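Local coordinates for glycoside Hydrolase (PDB 5T9X), which probably hydrolyses agarose, as a family 16 glycoside hydrolase of an agarose-degrading pathway in the gut bacterium Bacteroides uniformis, at residues Ile215-His220 with His252-Tyr257; Phe262-Tyr267 with Thr291-Glu296. All blocks are in the same frame, centred on the assembly; numbering follows the deposited sequence.

Interaction 1. Residues Ile215-His220 with His252-Tyr257; sequences IHLSHH and HRVGVY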
# COMPACT_ATOMS: atom_id res chain seq x y z
N ILE A 215 4.86 7.69 7.42
CA ILE A 215 4.55 6.79 6.31
C ILE A 215 5.83 6.00 6.03
O ILE A 215 6.90 6.57 5.93
CB ILE A 215 4.16 7.57 5.05
CG1 ILE A 215 3.06 8.58 5.36
CG2 ILE A 215 3.66 6.61 3.97
CD1 ILE A 215 2.89 9.59 4.24
N HIS A 216 5.70 4.68 5.92
CA HIS A 216 6.80 3.81 5.50
C HIS A 216 6.90 3.78 3.99
O HIS A 216 5.99 3.33 3.32
CB HIS A 216 6.56 2.39 6.02
CG HIS A 216 7.77 1.51 5.96
ND1 HIS A 216 7.68 0.16 5.71
CD2 HIS A 216 9.08 1.77 6.13
CE1 HIS A 216 8.89 -0.37 5.72
NE2 HIS A 216 9.76 0.59 5.97
N LEU A 217 8.02 4.29 3.47
CA LEU A 217 8.34 4.31 2.06
C LEU A 217 9.47 3.31 1.84
O LEU A 217 10.61 3.54 2.24
CB LEU A 217 8.82 5.69 1.68
CG LEU A 217 7.92 6.85 2.05
CD1 LEU A 217 8.66 8.15 1.85
CD2 LEU A 217 6.63 6.85 1.22
N SER A 218 9.16 2.20 1.20
CA SER A 218 10.09 1.11 1.13
C SER A 218 9.92 0.25 -0.11
O SER A 218 9.08 0.51 -0.96
CB SER A 218 9.92 0.23 2.38
OG SER A 218 11.14 -0.44 2.68
N HIS A 219 10.76 -0.75 -0.21
CA HIS A 219 10.64 -1.80 -1.20
C HIS A 219 11.28 -3.05 -0.61
O HIS A 219 12.04 -2.93 0.36
CB HIS A 219 11.32 -1.36 -2.52
CG HIS A 219 12.80 -1.46 -2.50
ND1 HIS A 219 13.60 -0.44 -2.04
CD2 HIS A 219 13.63 -2.44 -2.92
CE1 HIS A 219 14.87 -0.80 -2.17
NE2 HIS A 219 14.91 -2.01 -2.69
N HIS A 220 10.97 -4.21 -1.17
CA HIS A 220 11.59 -5.44 -0.72
C HIS A 220 12.10 -6.23 -1.92
O HIS A 220 11.52 -6.16 -3.01
CB HIS A 220 10.61 -6.33 0.05
CG HIS A 220 10.04 -5.71 1.29
ND1 HIS A 220 10.44 -6.07 2.56
CD2 HIS A 220 9.09 -4.76 1.45
CE1 HIS A 220 9.77 -5.36 3.45
NE2 HIS A 220 8.95 -4.55 2.80
N HIS A 252 -4.16 12.41 1.25
CA HIS A 252 -2.82 12.83 0.79
C HIS A 252 -2.45 12.04 -0.45
O HIS A 252 -2.85 10.89 -0.60
CB HIS A 252 -1.77 12.61 1.88
CG HIS A 252 -1.91 13.54 3.03
ND1 HIS A 252 -1.32 14.78 3.07
CD2 HIS A 252 -2.60 13.41 4.19
CE1 HIS A 252 -1.62 15.38 4.21
NE2 HIS A 252 -2.40 14.57 4.91
N ARG A 253 -1.71 12.70 -1.34
CA ARG A 253 -1.08 12.04 -2.45
C ARG A 253 0.25 11.42 -2.00
O ARG A 253 1.10 12.11 -1.45
CB ARG A 253 -0.77 13.03 -3.56
CG ARG A 253 -1.96 13.54 -4.37
CD ARG A 253 -1.44 14.65 -5.28
NE ARG A 253 -1.21 15.85 -4.50
CZ ARG A 253 -0.37 16.84 -4.79
NH1 ARG A 253 0.41 16.82 -5.86
NH2 ARG A 253 -0.31 17.88 -3.97
N VAL A 254 0.42 10.13 -2.23
CA VAL A 254 1.71 9.47 -2.15
C VAL A 254 1.93 8.68 -3.43
O VAL A 254 1.09 7.86 -3.80
CB VAL A 254 1.79 8.48 -0.98
CG1 VAL A 254 3.24 8.03 -0.78
CG2 VAL A 254 1.19 9.10 0.27
N GLY A 255 3.05 8.91 -4.09
CA GLY A 255 3.41 8.15 -5.29
C GLY A 255 4.88 7.78 -5.37
O GLY A 255 5.72 8.29 -4.60
N VAL A 256 5.18 6.90 -6.33
CA VAL A 256 6.54 6.52 -6.61
C VAL A 256 6.79 6.59 -8.11
O VAL A 256 5.95 6.19 -8.92
CB VAL A 256 6.92 5.12 -6.02
CG1 VAL A 256 6.14 3.99 -6.67
CG2 VAL A 256 8.40 4.87 -6.17
N TYR A 257 7.94 7.15 -8.46
CA TYR A 257 8.49 7.04 -9.78
C TYR A 257 9.48 5.88 -9.75
O TYR A 257 10.58 5.98 -9.20
CB TYR A 257 9.16 8.35 -10.19
CG TYR A 257 9.66 8.42 -11.62
CD1 TYR A 257 9.22 7.55 -12.60
CD2 TYR A 257 10.53 9.42 -12.00
CE1 TYR A 257 9.68 7.64 -13.90
CE2 TYR A 257 10.99 9.52 -13.30
CZ TYR A 257 10.56 8.62 -14.25
OH TYR A 257 10.99 8.67 -15.55
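V254 meets I215 and L217 with one methyl each, and its first torsion sets the fork: CG1 stands anti to the backbone N (chi1 -169°) and CG2 anti to the carbonyl carbon. L217, with CG anti to its own carbonyl carbon (chi1 -54°), reaches across with CD2, which comes to 4.1 Å from V254 CG1; the two side chains cross obliquely. On the other branch, I215 extends its chain so that CD1 lies 4.3 Å from V254 CG2. Both approaches are loose van der Waals contacts, and no hydrogen bond joins the segments. The strands belong to different sheets, 215-224 pairing with 188-195 and 252-260 with 263-268; the CA atoms of I215 and V254 are 9.3 Å apart, and the layers meet through side chains. I193 packs on V254, Y266 and Y239 on L217, and W247 on I215, so aliphatic and aromatic side chains surround this buried contact. H216, between I215 and L217, instead stacks on W238 and hydrogen-bonds through ND1 to E194 OE1. That strand 188-195 carries E189, D191 and E194, the acidic spacing of the family 16 signature. Face-to-face packing of two sheets in this way is characteristic of the β-sandwich jelly roll of family 16 glycoside hydrolases.

Interaction 2. Residues Phe262-Tyr267 with Thr291-Glu296; sequences FNLEYY and TGLSKE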
# COMPACT_ATOMS: atom_id res chain seq x y z
N PHE A 262 17.26 0.34 -10.71
CA PHE A 262 18.03 0.87 -9.61
C PHE A 262 17.65 2.30 -9.20
O PHE A 262 18.43 2.96 -8.56
CB PHE A 262 19.52 0.76 -9.95
CG PHE A 262 19.97 -0.66 -10.09
CD1 PHE A 262 20.19 -1.44 -8.97
CD2 PHE A 262 20.09 -1.26 -11.35
CE1 PHE A 262 20.54 -2.78 -9.08
CE2 PHE A 262 20.45 -2.59 -11.47
CZ PHE A 262 20.68 -3.35 -10.33
N ASN A 263 16.44 2.76 -9.54
CA ASN A 263 15.99 4.09 -9.18
C ASN A 263 14.51 4.17 -8.87
O ASN A 263 13.68 3.99 -9.75
CB ASN A 263 16.36 5.11 -10.25
CG ASN A 263 17.85 5.46 -10.24
OD1 ASN A 263 18.34 6.20 -9.37
ND2 ASN A 263 18.59 4.89 -11.20
N LEU A 264 14.22 4.43 -7.60
CA LEU A 264 12.91 4.86 -7.12
C LEU A 264 12.99 6.26 -6.55
O LEU A 264 14.01 6.64 -5.98
CB LEU A 264 12.40 3.93 -6.01
CG LEU A 264 12.46 2.46 -6.36
CD1 LEU A 264 12.19 1.60 -5.13
CD2 LEU A 264 11.50 2.15 -7.49
N GLU A 265 11.91 7.03 -6.72
CA GLU A 265 11.74 8.37 -6.11
C GLU A 265 10.34 8.39 -5.54
O GLU A 265 9.40 8.02 -6.25
CB GLU A 265 11.93 9.50 -7.14
CG GLU A 265 13.39 9.79 -7.48
CD GLU A 265 13.61 10.82 -8.62
OE1 GLU A 265 12.63 11.38 -9.16
OE2 GLU A 265 14.80 11.09 -8.97
N TYR A 266 10.21 8.78 -4.27
CA TYR A 266 8.91 8.85 -3.60
C TYR A 266 8.45 10.31 -3.48
O TYR A 266 9.26 11.21 -3.14
CB TYR A 266 8.92 8.16 -2.21
CG TYR A 266 9.21 6.68 -2.24
CD1 TYR A 266 8.20 5.74 -2.22
CD2 TYR A 266 10.54 6.21 -2.25
CE1 TYR A 266 8.49 4.37 -2.19
CE2 TYR A 266 10.83 4.85 -2.26
CZ TYR A 266 9.81 3.93 -2.23
OH TYR A 266 10.11 2.57 -2.23
N TYR A 267 7.15 10.52 -3.75
CA TYR A 267 6.55 11.86 -3.74
C TYR A 267 5.38 11.91 -2.78
O TYR A 267 4.47 11.11 -2.86
CB TYR A 267 6.12 12.27 -5.15
CG TYR A 267 7.28 12.47 -6.08
CD1 TYR A 267 7.80 13.74 -6.31
CD2 TYR A 267 7.87 11.38 -6.74
CE1 TYR A 267 8.87 13.94 -7.19
CE2 TYR A 267 8.95 11.56 -7.61
CZ TYR A 267 9.46 12.85 -7.81
OH TYR A 267 10.53 13.06 -8.65
N THR A 291 19.79 -7.93 -11.56
CA THR A 291 18.70 -7.38 -12.39
C THR A 291 18.11 -6.08 -11.82
O THR A 291 17.65 -5.26 -12.59
CB THR A 291 17.52 -8.36 -12.62
OG1 THR A 291 16.92 -8.71 -11.37
CG2 THR A 291 17.97 -9.60 -13.34
N GLY A 292 18.14 -5.92 -10.49
CA GLY A 292 17.42 -4.86 -9.80
C GLY A 292 15.92 -5.10 -9.81
O GLY A 292 15.46 -6.26 -10.01
N LEU A 293 15.18 -4.03 -9.57
CA LEU A 293 13.73 -4.06 -9.62
C LEU A 293 13.29 -4.01 -11.08
O LEU A 293 13.13 -2.94 -11.66
CB LEU A 293 13.12 -2.88 -8.86
CG LEU A 293 13.38 -2.91 -7.35
CD1 LEU A 293 13.08 -1.55 -6.71
CD2 LEU A 293 12.58 -4.01 -6.69
N SER A 294 13.07 -5.19 -11.64
CA SER A 294 12.95 -5.38 -13.06
C SER A 294 11.69 -6.12 -13.48
O SER A 294 11.39 -6.17 -14.65
CB SER A 294 14.16 -6.17 -13.54
OG SER A 294 14.25 -7.41 -12.82
N LYS A 295 10.97 -6.71 -12.56
CA LYS A 295 9.86 -7.61 -12.96
C LYS A 295 8.59 -6.83 -12.86
O LYS A 295 8.45 -6.00 -11.98
CB LYS A 295 9.79 -8.82 -12.04
CG LYS A 295 11.04 -9.66 -12.12
CD LYS A 295 10.90 -10.84 -11.21
CE LYS A 295 12.19 -11.65 -11.13
NZ LYS A 295 12.03 -12.75 -10.11
N GLU A 296 7.67 -7.08 -13.76
CA GLU A 296 6.42 -6.34 -13.75
C GLU A 296 5.58 -6.70 -12.51
O GLU A 296 5.66 -7.81 -11.99
CB GLU A 296 5.65 -6.52 -15.08
CG GLU A 296 5.25 -7.94 -15.44
CD GLU A 296 4.44 -8.01 -16.74
OE1 GLU A 296 4.79 -7.25 -17.69
OE2 GLU A 296 3.47 -8.83 -16.80
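The ring of F262 lies across the backbone at G292, while L264 and L293 meet at about a right angle; these two unlike approaches make up the contact. Although the CB of F262 starts away from 291-296, the placing of CG anti to the carbonyl carbon (chi1 -64°) lets the ring extend back to the loop. G292 CA stands 4.1 Å from the ring centroid and 30° off the ring normal, an off-centre CH-pi contact. The far end of the ring is also close to the peptide joining T291 to G292: F262 CZ is 3.6 Å from G292 N, and F262 CE2 is 4.0 Å from T291 O. Any CB on G292 would run into F262 CZ, and the positive phi of 71° independently suits a glycine. An alanine in place of F262 would remove the ring from beside G292 and is likely to leave this turn without its apolar cover, freer to shift. The leucine pair packs methyl to methyl, with L264 CD1 3.6 Å from L293 CD1. That same CD1 of L293 lies 4.1 Å from both CG and CD2 of L264, so it engages the whole fork. Hydrogen bonds to T288 from G292 N and T291 OG1 tie down the start of the loop, and Q188 OE1 accepts from the backbone N of both S294 and K295. H219 of strand 215-224 packs against both leucines, and V256 and W258 of strand 252-260 also touch L264. Strand 263-268 runs between strands 252-260 and 271-277, whereas the loop follows helix 279-282 and leads into strand 298-304 of the other sheet.

From the N terminus, strand 215-224 comes first; the chain returns along 227-239 and, after a connecting segment, enters 252-260, where interaction 1 closes a loop of 31 intervening residues. Strand 263-268 follows directly and opens interaction 2, whose 23 intervening residues include strand 271-277 and helix 279-282 before the chain comes back at 291-296. The two loops are therefore in series, neither nested nor crossed. They are nonetheless joined in space: Y257 N and E265 O probably hydrogen-bond between adjacent strands, and Y266 OH probably bonds to S218 O across the layers. Interaction 1 couples the two sheets, and interaction 2 ties the antiparallel one to the loop preceding strand 298-304.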